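Local atomic coordinates of serine protease inhibitor (PDB entry 3STO), a protein that probably inhibits serine endopeptidases, trapping the target protease through a large change of fold as inhibitory serpins do. Residues N38-P43 and L300-D305; L44-T49 and F340-V345; D183-L188 and P333-N338; F241-K246 and V256-L261; V291-P296 and V373-T378. One frame throughout, in Å; residues are numbered along the deposited sequence.

Contact 1. Residues N38-P43 and L300-D305; sequences NFLTCP and LKNTLD
The side-chain amide of N302 reaches across to the backbone of L40 in the one hydrogen bond of this contact, ND2 to L40 O at 3.0 Å. The donor lies in the carbonyl plane on a lone pair, with a C=O...N angle of 126°. N302 carries its CG between the backbone N and the carbonyl carbon (chi1 87°), which turns the amide toward segment 38-43. L300 and L304 flank N302 along its strand: L40 CD2 packs on L300 CB at 3.9 Å, and L304 CD1 approaches T41 OG1 to 3.7 Å, the two side chains crossing at about a right angle. At the margin, N38 ND2 touches L300 CD2 at 3.9 Å.

A second shell sets these groups. N302 OD1 accepts from N344 ND2, so both ends of the amide are engaged and its rotation is fixed; T41 OG1 bonds to Y26 OH, and N38 OD1 receives the backbone N of M400 and of N401. The strand axes cross at 70°, 7.5 Å apart, too far for pairing. This is face-to-face packing of two serpin sheets: strand 39-41, at the edge of sheet B, lies across residues 300-305, the sheet A part of strand 287-305.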
# COMPACT_ATOMS: atom_id res chain seq x y z
N ASN A 38 -3.82 -10.77 -9.96
CA ASN A 38 -3.61 -10.38 -8.57
C ASN A 38 -3.33 -8.86 -8.50
O ASN A 38 -2.71 -8.27 -9.38
CB ASN A 38 -2.45 -11.15 -7.92
CG ASN A 38 -2.72 -12.66 -7.78
OD1 ASN A 38 -3.86 -13.11 -7.58
ND2 ASN A 38 -1.64 -13.44 -7.86
N PHE A 39 -3.81 -8.22 -7.45
CA PHE A 39 -3.55 -6.82 -7.27
C PHE A 39 -3.11 -6.55 -5.83
O PHE A 39 -3.64 -7.16 -4.90
CB PHE A 39 -4.78 -5.98 -7.62
CG PHE A 39 -4.60 -4.54 -7.34
CD1 PHE A 39 -3.89 -3.73 -8.23
CD2 PHE A 39 -5.07 -3.99 -6.14
CE1 PHE A 39 -3.68 -2.35 -7.97
CE2 PHE A 39 -4.88 -2.61 -5.86
CZ PHE A 39 -4.18 -1.79 -6.79
N LEU A 40 -2.16 -5.64 -5.65
CA LEU A 40 -1.65 -5.31 -4.32
C LEU A 40 -1.18 -3.85 -4.32
O LEU A 40 -0.42 -3.45 -5.18
CB LEU A 40 -0.49 -6.26 -3.98
CG LEU A 40 0.34 -6.03 -2.73
CD1 LEU A 40 -0.55 -6.01 -1.53
CD2 LEU A 40 1.42 -7.09 -2.58
N THR A 41 -1.67 -3.05 -3.39
CA THR A 41 -1.20 -1.69 -3.25
C THR A 41 -1.29 -1.09 -1.83
O THR A 41 -2.18 -1.43 -1.04
CB THR A 41 -1.95 -0.72 -4.21
OG1 THR A 41 -1.21 0.50 -4.35
CG2 THR A 41 -3.37 -0.44 -3.68
N CYS A 42 -0.39 -0.14 -1.56
CA CYS A 42 -0.42 0.68 -0.35
C CYS A 42 -0.56 2.20 -0.60
O CYS A 42 0.42 2.91 -0.85
CB CYS A 42 0.82 0.41 0.49
SG CYS A 42 1.06 1.78 1.64
N PRO A 43 -1.78 2.71 -0.50
CA PRO A 43 -2.11 4.09 -0.92
C PRO A 43 -1.41 5.20 -0.16
O PRO A 43 -1.22 6.29 -0.74
CB PRO A 43 -3.62 4.18 -0.69
CG PRO A 43 -4.08 2.77 -0.58
CD PRO A 43 -2.96 1.97 -0.05
N LEU A 300 2.34 -12.51 -2.21
CA LEU A 300 2.33 -11.67 -3.42
C LEU A 300 3.45 -10.66 -3.41
O LEU A 300 3.69 -9.97 -2.41
CB LEU A 300 1.05 -10.86 -3.60
CG LEU A 300 -0.33 -11.45 -3.46
CD1 LEU A 300 -1.32 -10.40 -3.95
CD2 LEU A 300 -0.46 -12.76 -4.22
N LYS A 301 4.11 -10.57 -4.55
CA LYS A 301 5.01 -9.46 -4.86
C LYS A 301 4.51 -8.68 -6.07
O LYS A 301 3.88 -9.23 -6.96
CB LYS A 301 6.41 -9.99 -5.11
CG LYS A 301 6.95 -10.50 -3.85
CD LYS A 301 8.31 -11.17 -3.99
CE LYS A 301 8.51 -12.01 -2.71
NZ LYS A 301 9.91 -12.63 -2.55
N ASN A 302 4.78 -7.39 -6.11
CA ASN A 302 4.46 -6.66 -7.31
C ASN A 302 5.15 -5.32 -7.38
O ASN A 302 5.65 -4.81 -6.37
CB ASN A 302 2.94 -6.56 -7.51
CG ASN A 302 2.32 -5.38 -6.81
OD1 ASN A 302 2.95 -4.72 -5.98
ND2 ASN A 302 1.08 -5.12 -7.13
N THR A 303 5.19 -4.79 -8.59
CA THR A 303 5.80 -3.49 -8.89
C THR A 303 4.79 -2.70 -9.69
O THR A 303 4.37 -3.11 -10.76
CB THR A 303 7.01 -3.67 -9.79
OG1 THR A 303 8.02 -4.42 -9.11
CG2 THR A 303 7.57 -2.32 -10.17
N LEU A 304 4.35 -1.58 -9.15
CA LEU A 304 3.41 -0.74 -9.88
C LEU A 304 4.12 0.47 -10.47
O LEU A 304 4.96 1.10 -9.79
CB LEU A 304 2.33 -0.24 -8.94
CG LEU A 304 1.29 -1.22 -8.43
CD1 LEU A 304 0.38 -0.45 -7.51
CD2 LEU A 304 0.53 -1.80 -9.61
N ASP A 305 3.77 0.76 -11.72
CA ASP A 305 4.10 2.04 -12.37
C ASP A 305 2.91 2.93 -12.10
O ASP A 305 1.83 2.70 -12.62
CB ASP A 305 4.29 1.86 -13.88
CG ASP A 305 4.24 3.20 -14.66
OD1 ASP A 305 4.44 4.29 -14.05
OD2 ASP A 305 4.02 3.16 -15.89

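Contact 2. Residues L44-T49 and F340-V345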
# COMPACT_ATOMS: atom_id res chain seq x y z
N LEU A 44 -1.02 4.96 1.09
CA LEU A 44 -0.38 6.02 1.89
C LEU A 44 1.09 6.22 1.49
O LEU A 44 1.66 7.29 1.67
CB LEU A 44 -0.50 5.75 3.41
CG LEU A 44 -1.91 5.75 4.00
CD1 LEU A 44 -1.84 5.60 5.51
CD2 LEU A 44 -2.69 6.99 3.64
N GLY A 45 1.71 5.18 0.98
CA GLY A 45 3.04 5.30 0.47
C GLY A 45 3.10 6.16 -0.77
O GLY A 45 4.10 6.83 -0.99
N ILE A 46 2.04 6.15 -1.58
CA ILE A 46 1.95 7.03 -2.75
C ILE A 46 1.81 8.45 -2.24
O ILE A 46 2.47 9.35 -2.74
CB ILE A 46 0.70 6.76 -3.64
CG1 ILE A 46 0.39 5.26 -3.78
CG2 ILE A 46 0.86 7.42 -5.00
CD1 ILE A 46 1.52 4.44 -4.35
N LEU A 47 0.97 8.64 -1.23
CA LEU A 47 0.79 9.95 -0.58
C LEU A 47 2.08 10.53 0.03
O LEU A 47 2.37 11.70 -0.18
CB LEU A 47 -0.32 9.89 0.48
CG LEU A 47 -0.76 11.21 1.12
CD1 LEU A 47 -2.23 11.18 1.44
CD2 LEU A 47 0.04 11.50 2.37
N PHE A 48 2.84 9.73 0.77
CA PHE A 48 4.10 10.20 1.35
C PHE A 48 5.14 10.53 0.28
O PHE A 48 5.88 11.48 0.42
CB PHE A 48 4.71 9.14 2.29
CG PHE A 48 3.88 8.85 3.51
CD1 PHE A 48 2.67 9.51 3.73
CD2 PHE A 48 4.31 7.93 4.46
CE1 PHE A 48 1.91 9.24 4.86
CE2 PHE A 48 3.56 7.66 5.60
CZ PHE A 48 2.36 8.31 5.80
N THR A 49 5.22 9.73 -0.78
CA THR A 49 6.22 9.93 -1.82
C THR A 49 5.92 11.18 -2.64
O THR A 49 6.77 12.05 -2.81
CB THR A 49 6.24 8.76 -2.76
OG1 THR A 49 6.64 7.59 -2.04
CG2 THR A 49 7.19 9.04 -3.92
N PHE A 340 7.71 6.44 -11.38
CA PHE A 340 7.20 6.54 -10.04
C PHE A 340 6.66 5.13 -9.79
O PHE A 340 5.64 4.71 -10.33
CB PHE A 340 6.15 7.64 -9.98
CG PHE A 340 5.63 7.94 -8.59
CD1 PHE A 340 5.54 6.97 -7.63
CD2 PHE A 340 5.21 9.21 -8.26
CE1 PHE A 340 5.04 7.24 -6.37
CE2 PHE A 340 4.71 9.49 -6.99
CZ PHE A 340 4.62 8.49 -6.05
N ILE A 341 7.39 4.39 -8.98
CA ILE A 341 7.21 2.96 -8.87
C ILE A 341 6.98 2.58 -7.43
O ILE A 341 7.74 3.00 -6.56
CB ILE A 341 8.45 2.18 -9.42
CG1 ILE A 341 8.61 2.39 -10.93
CG2 ILE A 341 8.30 0.70 -9.21
CD1 ILE A 341 9.98 2.01 -11.44
N GLN A 342 5.92 1.80 -7.19
CA GLN A 342 5.70 1.16 -5.89
C GLN A 342 5.95 -0.36 -5.97
O GLN A 342 5.45 -1.06 -6.85
CB GLN A 342 4.31 1.47 -5.31
CG GLN A 342 4.07 0.82 -3.96
CD GLN A 342 2.71 1.16 -3.37
OE1 GLN A 342 1.69 0.60 -3.78
NE2 GLN A 342 2.68 2.08 -2.41
N THR A 343 6.77 -0.86 -5.07
CA THR A 343 7.06 -2.27 -5.05
C THR A 343 6.59 -2.81 -3.69
O THR A 343 6.98 -2.27 -2.64
CB THR A 343 8.54 -2.55 -5.33
OG1 THR A 343 8.79 -3.96 -5.20
CG2 THR A 343 9.42 -1.80 -4.38
N ASN A 344 5.74 -3.84 -3.74
CA ASN A 344 5.03 -4.36 -2.57
C ASN A 344 5.26 -5.86 -2.35
O ASN A 344 5.50 -6.63 -3.29
CB ASN A 344 3.51 -4.12 -2.69
CG ASN A 344 3.14 -2.65 -2.86
OD1 ASN A 344 3.22 -1.87 -1.92
ND2 ASN A 344 2.74 -2.27 -4.08
N VAL A 345 5.17 -6.29 -1.10
CA VAL A 345 5.13 -7.72 -0.77
C VAL A 345 4.08 -8.00 0.29
O VAL A 345 3.98 -7.25 1.26
CB VAL A 345 6.49 -8.26 -0.32
CG1 VAL A 345 7.08 -7.39 0.78
CG2 VAL A 345 6.34 -9.74 0.14
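The ring of F340 meets helix 43-55 through its CZ end. At its edge, near the ring plane, stands the carbonyl oxygen of I46, 4.0 Å from CZ, while the methyl CG2 of T49 approaches obliquely to 3.4 Å from the same atom. F340 holds CG anti to its backbone N (chi1 -174°), an extension that carries the ring toward the helix, and I46 CG2 adds an apolar touch to it.

The second flat group is the amide of Q342, whose NE2 lies 3.3 Å from I46 CD1; the two side chains cross at about a right angle. Its polar atoms bond outside segment 44-49: NE2 donates to C42 O, at the helix start, and to N190 OD1, and OE1 takes T41 OG1 as well as N344 ND2, the latter at 3.1 Å with the donor 40° out of the carbonyl plane. Bonds at both ends therefore fix which way the buried amide faces. T49 is held likewise: OG1 donates to G45 O at 2.9 Å and also bonds T119 OG1; G45 O receives T49 N as well.

Helix and strand axes lie 9.9 Å apart at 143°. Helix 43-55, helix B of the serpin fold, packing across strands 186-197 and 339-348, with a buried polar network where they meet, is typical of the serpin shutter, the region from which sheet A opens.

Contact 3. Residues D183-L188 and P333-N338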
# COMPACT_ATOMS: atom_id res chain seq x y z
N ASP A 183 18.91 8.46 -20.61
CA ASP A 183 18.37 9.81 -20.61
C ASP A 183 17.34 9.91 -19.49
O ASP A 183 16.37 10.67 -19.57
CB ASP A 183 17.75 10.14 -21.97
CG ASP A 183 18.79 10.38 -23.06
OD1 ASP A 183 19.87 10.93 -22.74
OD2 ASP A 183 18.54 10.02 -24.23
N THR A 184 17.55 9.12 -18.44
CA THR A 184 16.69 9.18 -17.27
C THR A 184 17.19 10.25 -16.30
O THR A 184 18.34 10.23 -15.87
CB THR A 184 16.56 7.79 -16.57
OG1 THR A 184 15.63 6.98 -17.30
CG2 THR A 184 16.07 7.94 -15.12
N ALA A 185 16.31 11.19 -15.95
CA ALA A 185 16.64 12.24 -14.99
C ALA A 185 16.38 11.82 -13.54
O ALA A 185 17.23 12.00 -12.67
CB ALA A 185 15.84 13.51 -15.31
N MSE A 186 15.20 11.27 -13.28
CA MSE A 186 14.78 11.03 -11.91
C MSE A 186 13.78 9.91 -11.77
O MSE A 186 12.83 9.80 -12.56
CB MSE A 186 14.20 12.30 -11.29
CG MSE A 186 13.67 12.10 -9.87
SE MSE A 186 13.19 13.81 -8.98
CE MSE A 186 12.44 14.76 -10.51
N ILE A 187 14.02 9.07 -10.77
CA ILE A 187 13.12 7.97 -10.46
C ILE A 187 12.74 7.97 -8.98
O ILE A 187 13.59 8.08 -8.10
CB ILE A 187 13.75 6.64 -10.79
CG1 ILE A 187 13.84 6.47 -12.32
CG2 ILE A 187 12.94 5.51 -10.12
CD1 ILE A 187 14.44 5.14 -12.74
N LEU A 188 11.44 7.89 -8.73
CA LEU A 188 10.91 7.74 -7.37
C LEU A 188 10.47 6.29 -7.14
O LEU A 188 9.82 5.68 -8.01
CB LEU A 188 9.72 8.65 -7.15
CG LEU A 188 9.87 10.16 -7.33
CD1 LEU A 188 8.51 10.82 -7.17
CD2 LEU A 188 10.85 10.68 -6.33
N PRO A 333 17.30 23.20 -15.17
CA PRO A 333 15.92 22.96 -15.59
C PRO A 333 15.84 21.62 -16.33
O PRO A 333 16.87 20.96 -16.56
CB PRO A 333 15.63 24.14 -16.53
CG PRO A 333 16.96 24.44 -17.13
CD PRO A 333 18.00 24.14 -16.06
N ASN A 334 14.62 21.21 -16.68
CA ASN A 334 14.41 19.90 -17.28
C ASN A 334 14.44 18.72 -16.31
O ASN A 334 14.29 17.59 -16.75
CB ASN A 334 15.42 19.64 -18.40
CG ASN A 334 15.28 20.61 -19.54
OD1 ASN A 334 14.17 21.04 -19.88
ND2 ASN A 334 16.41 20.98 -20.14
N LEU A 335 14.67 18.95 -15.02
CA LEU A 335 14.45 17.88 -14.05
C LEU A 335 12.97 17.56 -14.01
O LEU A 335 12.14 18.44 -13.75
CB LEU A 335 14.90 18.26 -12.64
CG LEU A 335 14.76 17.09 -11.65
CD1 LEU A 335 15.66 15.92 -12.01
CD2 LEU A 335 15.04 17.55 -10.25
N TYR A 336 12.64 16.31 -14.29
CA TYR A 336 11.27 15.83 -14.11
C TYR A 336 11.31 14.36 -13.72
O TYR A 336 12.37 13.72 -13.78
CB TYR A 336 10.45 16.00 -15.38
CG TYR A 336 10.92 15.09 -16.48
CD1 TYR A 336 12.10 15.36 -17.18
CD2 TYR A 336 10.18 13.94 -16.82
CE1 TYR A 336 12.52 14.54 -18.20
CE2 TYR A 336 10.60 13.11 -17.83
CZ TYR A 336 11.77 13.41 -18.52
OH TYR A 336 12.18 12.58 -19.52
N VAL A 337 10.17 13.82 -13.32
CA VAL A 337 10.14 12.45 -12.86
C VAL A 337 9.89 11.50 -14.03
O VAL A 337 8.88 11.63 -14.71
CB VAL A 337 9.09 12.26 -11.75
CG1 VAL A 337 8.87 10.76 -11.46
CG2 VAL A 337 9.54 13.00 -10.49
N ASN A 338 10.82 10.57 -14.27
CA ASN A 338 10.63 9.60 -15.36
C ASN A 338 9.72 8.46 -14.90
O ASN A 338 8.78 8.09 -15.61
CB ASN A 338 11.97 9.02 -15.81
CG ASN A 338 12.86 10.03 -16.45
OD1 ASN A 338 13.61 10.74 -15.77
ND2 ASN A 338 12.78 10.11 -17.78
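Three hydrogen bonds tie N338 to A185 and M186. The carbonyl oxygen OD1 of its side chain takes two consecutive backbone amides, A185 N at 2.7 Å and M186 N at 3.0 Å. The two arrive differently: M186 N comes nearly straight (169° at the hydrogen) and in the carbonyl plane, whereas A185 N stands 37° out of that plane and away from a lone pair. The third bond returns through the backbone, N338 N to M186 O at 2.7 Å, so residue 186 is gripped at both its N-H and its carbonyl by a single asparagine. The CB of N338 points toward segment 183-188, which sets OD1 before both amides.

The apolar contacts centre on M186, a selenomethionine. Its chain runs extended to the selenium and then bends at chi3 (37°), which brings the methyl CE 3.5 Å from L335 CG and 3.4 Å from V337 CG2. Flanking touches are longer: A185 CB meets L335 CD1 at 4.1 Å, and L188 CD1 meets V337 CG2 at the same distance, crossing it at about a right angle. A further contact is of carbon with polar oxygen, M186 CB on Y336 O at 3.4 Å.

Outside the pair, L188 bonds through its backbone to E339, at the start of strand 339-348. The chemistry thus implies that N338 does the work of strand pairing just before the two strands join: its side chain stands in for a backbone acceptor, while the methyl of residue 186 packs against L335 and V337 on the apolar side.

Contact 4. Residues F241-K246 and V256-L261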
# COMPACT_ATOMS: atom_id res chain seq x y z
N PHE A 241 -21.28 -10.69 -0.24
CA PHE A 241 -20.06 -11.18 0.43
C PHE A 241 -20.15 -11.32 1.97
O PHE A 241 -21.13 -10.93 2.60
CB PHE A 241 -18.86 -10.31 0.03
CG PHE A 241 -19.05 -8.84 0.35
CD1 PHE A 241 -19.04 -8.38 1.68
CD2 PHE A 241 -19.19 -7.91 -0.65
CE1 PHE A 241 -19.19 -7.03 1.99
CE2 PHE A 241 -19.35 -6.56 -0.36
CZ PHE A 241 -19.37 -6.12 0.97
N GLU A 242 -19.12 -11.90 2.56
CA GLU A 242 -19.02 -12.00 4.00
C GLU A 242 -17.61 -11.60 4.37
O GLU A 242 -16.71 -11.70 3.54
CB GLU A 242 -19.39 -13.42 4.53
CG GLU A 242 -18.63 -14.61 3.88
CD GLU A 242 -19.18 -16.03 4.26
OE1 GLU A 242 -20.02 -16.16 5.19
OE2 GLU A 242 -18.77 -17.04 3.63
N ILE A 243 -17.40 -11.19 5.62
CA ILE A 243 -16.14 -10.63 6.03
C ILE A 243 -15.73 -11.15 7.40
O ILE A 243 -16.58 -11.27 8.28
CB ILE A 243 -16.26 -9.06 6.08
CG1 ILE A 243 -16.57 -8.49 4.69
CG2 ILE A 243 -15.00 -8.39 6.68
CD1 ILE A 243 -16.66 -6.99 4.65
N VAL A 244 -14.44 -11.43 7.58
CA VAL A 244 -13.86 -11.66 8.89
C VAL A 244 -12.74 -10.69 9.08
O VAL A 244 -12.13 -10.24 8.12
CB VAL A 244 -13.28 -13.12 9.16
CG1 VAL A 244 -14.39 -14.13 9.29
CG2 VAL A 244 -12.26 -13.53 8.09
N SER A 245 -12.47 -10.37 10.34
CA SER A 245 -11.35 -9.52 10.72
C SER A 245 -10.46 -10.31 11.67
O SER A 245 -10.92 -10.77 12.70
CB SER A 245 -11.85 -8.28 11.41
OG SER A 245 -10.86 -7.31 11.39
N LYS A 246 -9.21 -10.50 11.30
CA LYS A 246 -8.33 -11.31 12.11
C LYS A 246 -7.21 -10.40 12.59
O LYS A 246 -6.35 -10.00 11.82
CB LYS A 246 -7.76 -12.48 11.33
CG LYS A 246 -6.77 -13.30 12.13
CD LYS A 246 -6.35 -14.60 11.42
CE LYS A 246 -5.34 -15.40 12.25
NZ LYS A 246 -5.82 -15.63 13.63
N VAL A 256 -8.34 -8.07 7.11
CA VAL A 256 -9.73 -8.17 6.73
C VAL A 256 -9.84 -8.97 5.43
O VAL A 256 -9.20 -8.62 4.45
CB VAL A 256 -10.35 -6.77 6.59
CG1 VAL A 256 -11.80 -6.85 6.03
CG2 VAL A 256 -10.30 -6.04 7.95
N ILE A 257 -10.61 -10.07 5.46
CA ILE A 257 -10.87 -10.87 4.26
C ILE A 257 -12.28 -10.67 3.81
O ILE A 257 -13.22 -10.68 4.61
CB ILE A 257 -10.58 -12.36 4.48
CG1 ILE A 257 -9.22 -12.54 5.18
CG2 ILE A 257 -10.66 -13.17 3.15
CD1 ILE A 257 -9.17 -13.77 6.08
N VAL A 258 -12.43 -10.40 2.52
CA VAL A 258 -13.74 -10.21 1.94
C VAL A 258 -14.01 -11.35 0.97
O VAL A 258 -13.38 -11.43 -0.08
CB VAL A 258 -13.87 -8.87 1.19
CG1 VAL A 258 -15.30 -8.69 0.70
CG2 VAL A 258 -13.47 -7.71 2.08
N LEU A 259 -14.94 -12.22 1.34
CA LEU A 259 -15.16 -13.47 0.61
C LEU A 259 -16.53 -13.44 -0.05
O LEU A 259 -17.56 -13.39 0.63
CB LEU A 259 -15.01 -14.69 1.54
CG LEU A 259 -14.99 -16.06 0.84
CD1 LEU A 259 -13.74 -16.23 -0.06
CD2 LEU A 259 -15.07 -17.20 1.85
N PRO A 260 -16.55 -13.46 -1.38
CA PRO A 260 -17.82 -13.55 -2.11
C PRO A 260 -18.62 -14.78 -1.69
O PRO A 260 -18.04 -15.85 -1.43
CB PRO A 260 -17.37 -13.69 -3.56
CG PRO A 260 -16.01 -13.07 -3.59
CD PRO A 260 -15.39 -13.48 -2.29
N LEU A 261 -19.93 -14.63 -1.63
CA LEU A 261 -20.80 -15.74 -1.24
C LEU A 261 -20.80 -16.94 -2.20
O LEU A 261 -21.09 -18.06 -1.81
CB LEU A 261 -22.21 -15.24 -0.92
CG LEU A 261 -22.12 -14.40 0.36
CD1 LEU A 261 -23.43 -13.71 0.72
CD2 LEU A 261 -21.67 -15.28 1.50
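This is the antiparallel hairpin of strands 241-247 and 253-260, part of serpin sheet B, with F241 opposite P260 and S245 opposite V256. The strand axes lie at 156° to each other. In the hydrogen-bonded pair E242-L259 both bonds measure 2.9 Å, E242 N to L259 O and L259 N to E242 O. The next such pair, V244-I257, is looser: I257 N reaches V244 O at 3.1 Å, but the return bond from V244 N to I257 O, at 3.3 Å, is weak.

On the face carrying I243, V256 and V258, V258 CG1 sits over one face of the F241 ring, 4.1 Å from its centroid and 25° off the normal. A chi1 of 58° brings the F241 ring to this methyl, and L272 of helix 269-273 packs against both residues. I243 CG2 meets V256 CG1 at 3.6 Å. On the other face V244 CG2 lies alongside I257 CD1 at 3.7 Å, and the carboxylate carbon CD of E242 is 3.8 Å from the methyl CD2 of L261. Oxygen OE1 of this glutamate bonds to Y233 OH.

F375 of strand 373-376 touches E242, V244, I257 and L259. Backbone bonds therefore set the register, while apolar side chains pack together on both faces, and the carboxylate of E242, set among apolar neighbours, has a polar partner in the tyrosine hydroxyl.

Contact 5. Residues V291-P296 and V373-T378; sequences VSLRLP and VDFHVT
R294 and H376 stack across a parallel pair in serpin sheet C, where strand 373-376 runs beside residues 291-296 of strand 287-305 with axes 4.6 Å apart and 2° between their directions. From CB, the R294 chain passes over one face of the imidazole. CB is 4.1 Å from H376 CD2, and CG comes closer, 3.4 Å from the same atom. CD lies above the ring centroid, 11° off its normal, in a CH-pi contact. The chain, extended from CG to NE, lays the guanidinium flat on the ring: CZ is 3.3 Å from H376 CE1, and the planes are 18° apart. At the tip, NH1 forms a salt bridge with E210 OE2, which probably helps hold the group.

On the reverse side of the sheet V291 CG1 packs against F375 CB at 3.6 Å, and L293 CD1 on F375 CD2. Backbone bonds keep the register, among them F375 N to S292 O at 2.7 Å. V377, centre of an inverse gamma turn, ends the pairing with its N on R294 O. Opposite R294, the second imidazole face receives D374 CB, and at the ring edge S292 OG lies in plane, hydrogen-bonded to H376 NE2 at 3.0 Å.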
# COMPACT_ATOMS: atom_id res chain seq x y z
N VAL A 291 -15.62 -19.05 14.42
CA VAL A 291 -15.42 -19.27 13.00
C VAL A 291 -14.47 -20.41 12.74
O VAL A 291 -13.38 -20.50 13.35
CB VAL A 291 -14.86 -18.00 12.33
CG1 VAL A 291 -14.71 -18.20 10.86
CG2 VAL A 291 -15.78 -16.86 12.60
N SER A 292 -14.90 -21.28 11.84
CA SER A 292 -13.99 -22.23 11.21
C SER A 292 -13.36 -21.50 10.01
O SER A 292 -14.04 -21.22 9.02
CB SER A 292 -14.75 -23.46 10.74
OG SER A 292 -13.95 -24.24 9.89
N LEU A 293 -12.09 -21.16 10.12
CA LEU A 293 -11.42 -20.35 9.12
C LEU A 293 -10.42 -21.19 8.35
O LEU A 293 -9.55 -21.82 8.93
CB LEU A 293 -10.69 -19.18 9.80
CG LEU A 293 -9.68 -18.35 8.98
CD1 LEU A 293 -10.36 -17.70 7.80
CD2 LEU A 293 -8.99 -17.27 9.86
N ARG A 294 -10.54 -21.20 7.03
CA ARG A 294 -9.46 -21.76 6.22
C ARG A 294 -8.93 -20.70 5.30
O ARG A 294 -9.69 -20.00 4.64
CB ARG A 294 -9.92 -22.94 5.39
CG ARG A 294 -10.66 -23.99 6.19
CD ARG A 294 -10.66 -25.27 5.42
NE ARG A 294 -11.56 -26.22 6.01
CZ ARG A 294 -12.45 -26.91 5.32
NH1 ARG A 294 -12.53 -26.73 4.01
NH2 ARG A 294 -13.24 -27.77 5.93
N LEU A 295 -7.62 -20.64 5.21
CA LEU A 295 -6.97 -19.53 4.58
C LEU A 295 -5.68 -20.05 3.96
O LEU A 295 -4.84 -20.62 4.65
CB LEU A 295 -6.69 -18.41 5.62
CG LEU A 295 -6.02 -17.11 5.17
CD1 LEU A 295 -6.92 -16.36 4.18
CD2 LEU A 295 -5.61 -16.17 6.34
N PRO A 296 -5.50 -19.82 2.65
CA PRO A 296 -4.24 -20.17 1.98
C PRO A 296 -3.02 -19.41 2.56
O PRO A 296 -3.10 -18.23 2.94
CB PRO A 296 -4.51 -19.73 0.52
CG PRO A 296 -5.96 -19.50 0.43
CD PRO A 296 -6.43 -19.10 1.76
N VAL A 373 -19.96 -20.50 12.18
CA VAL A 373 -19.78 -20.04 10.80
C VAL A 373 -18.59 -20.70 10.10
O VAL A 373 -17.52 -20.86 10.70
CB VAL A 373 -19.60 -18.50 10.79
CG1 VAL A 373 -18.42 -18.08 10.00
CG2 VAL A 373 -20.87 -17.81 10.33
N ASP A 374 -18.76 -21.12 8.85
CA ASP A 374 -17.59 -21.54 8.07
C ASP A 374 -17.09 -20.36 7.27
O ASP A 374 -17.88 -19.62 6.70
CB ASP A 374 -17.92 -22.67 7.12
CG ASP A 374 -18.06 -23.98 7.83
OD1 ASP A 374 -17.69 -24.03 9.02
OD2 ASP A 374 -18.54 -24.96 7.21
N PHE A 375 -15.78 -20.16 7.26
CA PHE A 375 -15.22 -19.12 6.41
C PHE A 375 -14.04 -19.76 5.71
O PHE A 375 -12.91 -19.73 6.22
CB PHE A 375 -14.76 -17.91 7.25
CG PHE A 375 -14.59 -16.65 6.45
CD1 PHE A 375 -15.66 -15.82 6.23
CD2 PHE A 375 -13.34 -16.28 5.95
CE1 PHE A 375 -15.50 -14.65 5.51
CE2 PHE A 375 -13.17 -15.13 5.22
CZ PHE A 375 -14.25 -14.31 4.99
N HIS A 376 -14.32 -20.36 4.56
CA HIS A 376 -13.32 -21.18 3.88
C HIS A 376 -12.86 -20.50 2.60
O HIS A 376 -13.62 -20.36 1.66
CB HIS A 376 -13.88 -22.58 3.62
CG HIS A 376 -14.19 -23.33 4.86
ND1 HIS A 376 -14.86 -24.53 4.85
CD2 HIS A 376 -13.91 -23.06 6.16
CE1 HIS A 376 -15.00 -24.96 6.09
NE2 HIS A 376 -14.42 -24.09 6.90
N VAL A 377 -11.62 -20.04 2.59
CA VAL A 377 -11.15 -19.14 1.54
C VAL A 377 -10.65 -20.04 0.40
O VAL A 377 -9.47 -20.33 0.31
CB VAL A 377 -10.07 -18.11 2.08
CG1 VAL A 377 -9.58 -17.19 0.99
CG2 VAL A 377 -10.63 -17.29 3.23
N THR A 378 -11.57 -20.48 -0.45
CA THR A 378 -11.28 -21.50 -1.46
C THR A 378 -11.42 -20.99 -2.90
O THR A 378 -11.33 -21.78 -3.86
CB THR A 378 -12.24 -22.73 -1.29
OG1 THR A 378 -13.59 -22.27 -1.33
CG2 THR A 378 -12.01 -23.41 0.02

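Overall arrangement
Contacts 1, 2 and 3 all have one partner in sheet A. Contacts 1 and 2, with centres 9 Å apart, meet where strands 287-305 and 339-348 pair, L304 N to Q342 O being 2.6 Å; contact 3 joins contact 2 through I341 N and L188 O, 2.9 Å apart. Contacts 4 and 5 form the other end, centres also 9 Å apart and in direct touch. Strand 287-305 connects the two ends, serving contacts 1 and 5 with centres 25 Å apart, while contacts 3 and 5 are 47 Å apart on opposite sides of the chain's centre. The reactive-centre loop of serpins lies between strands 339-348 and 373-376, elements used by contacts 2 and 5.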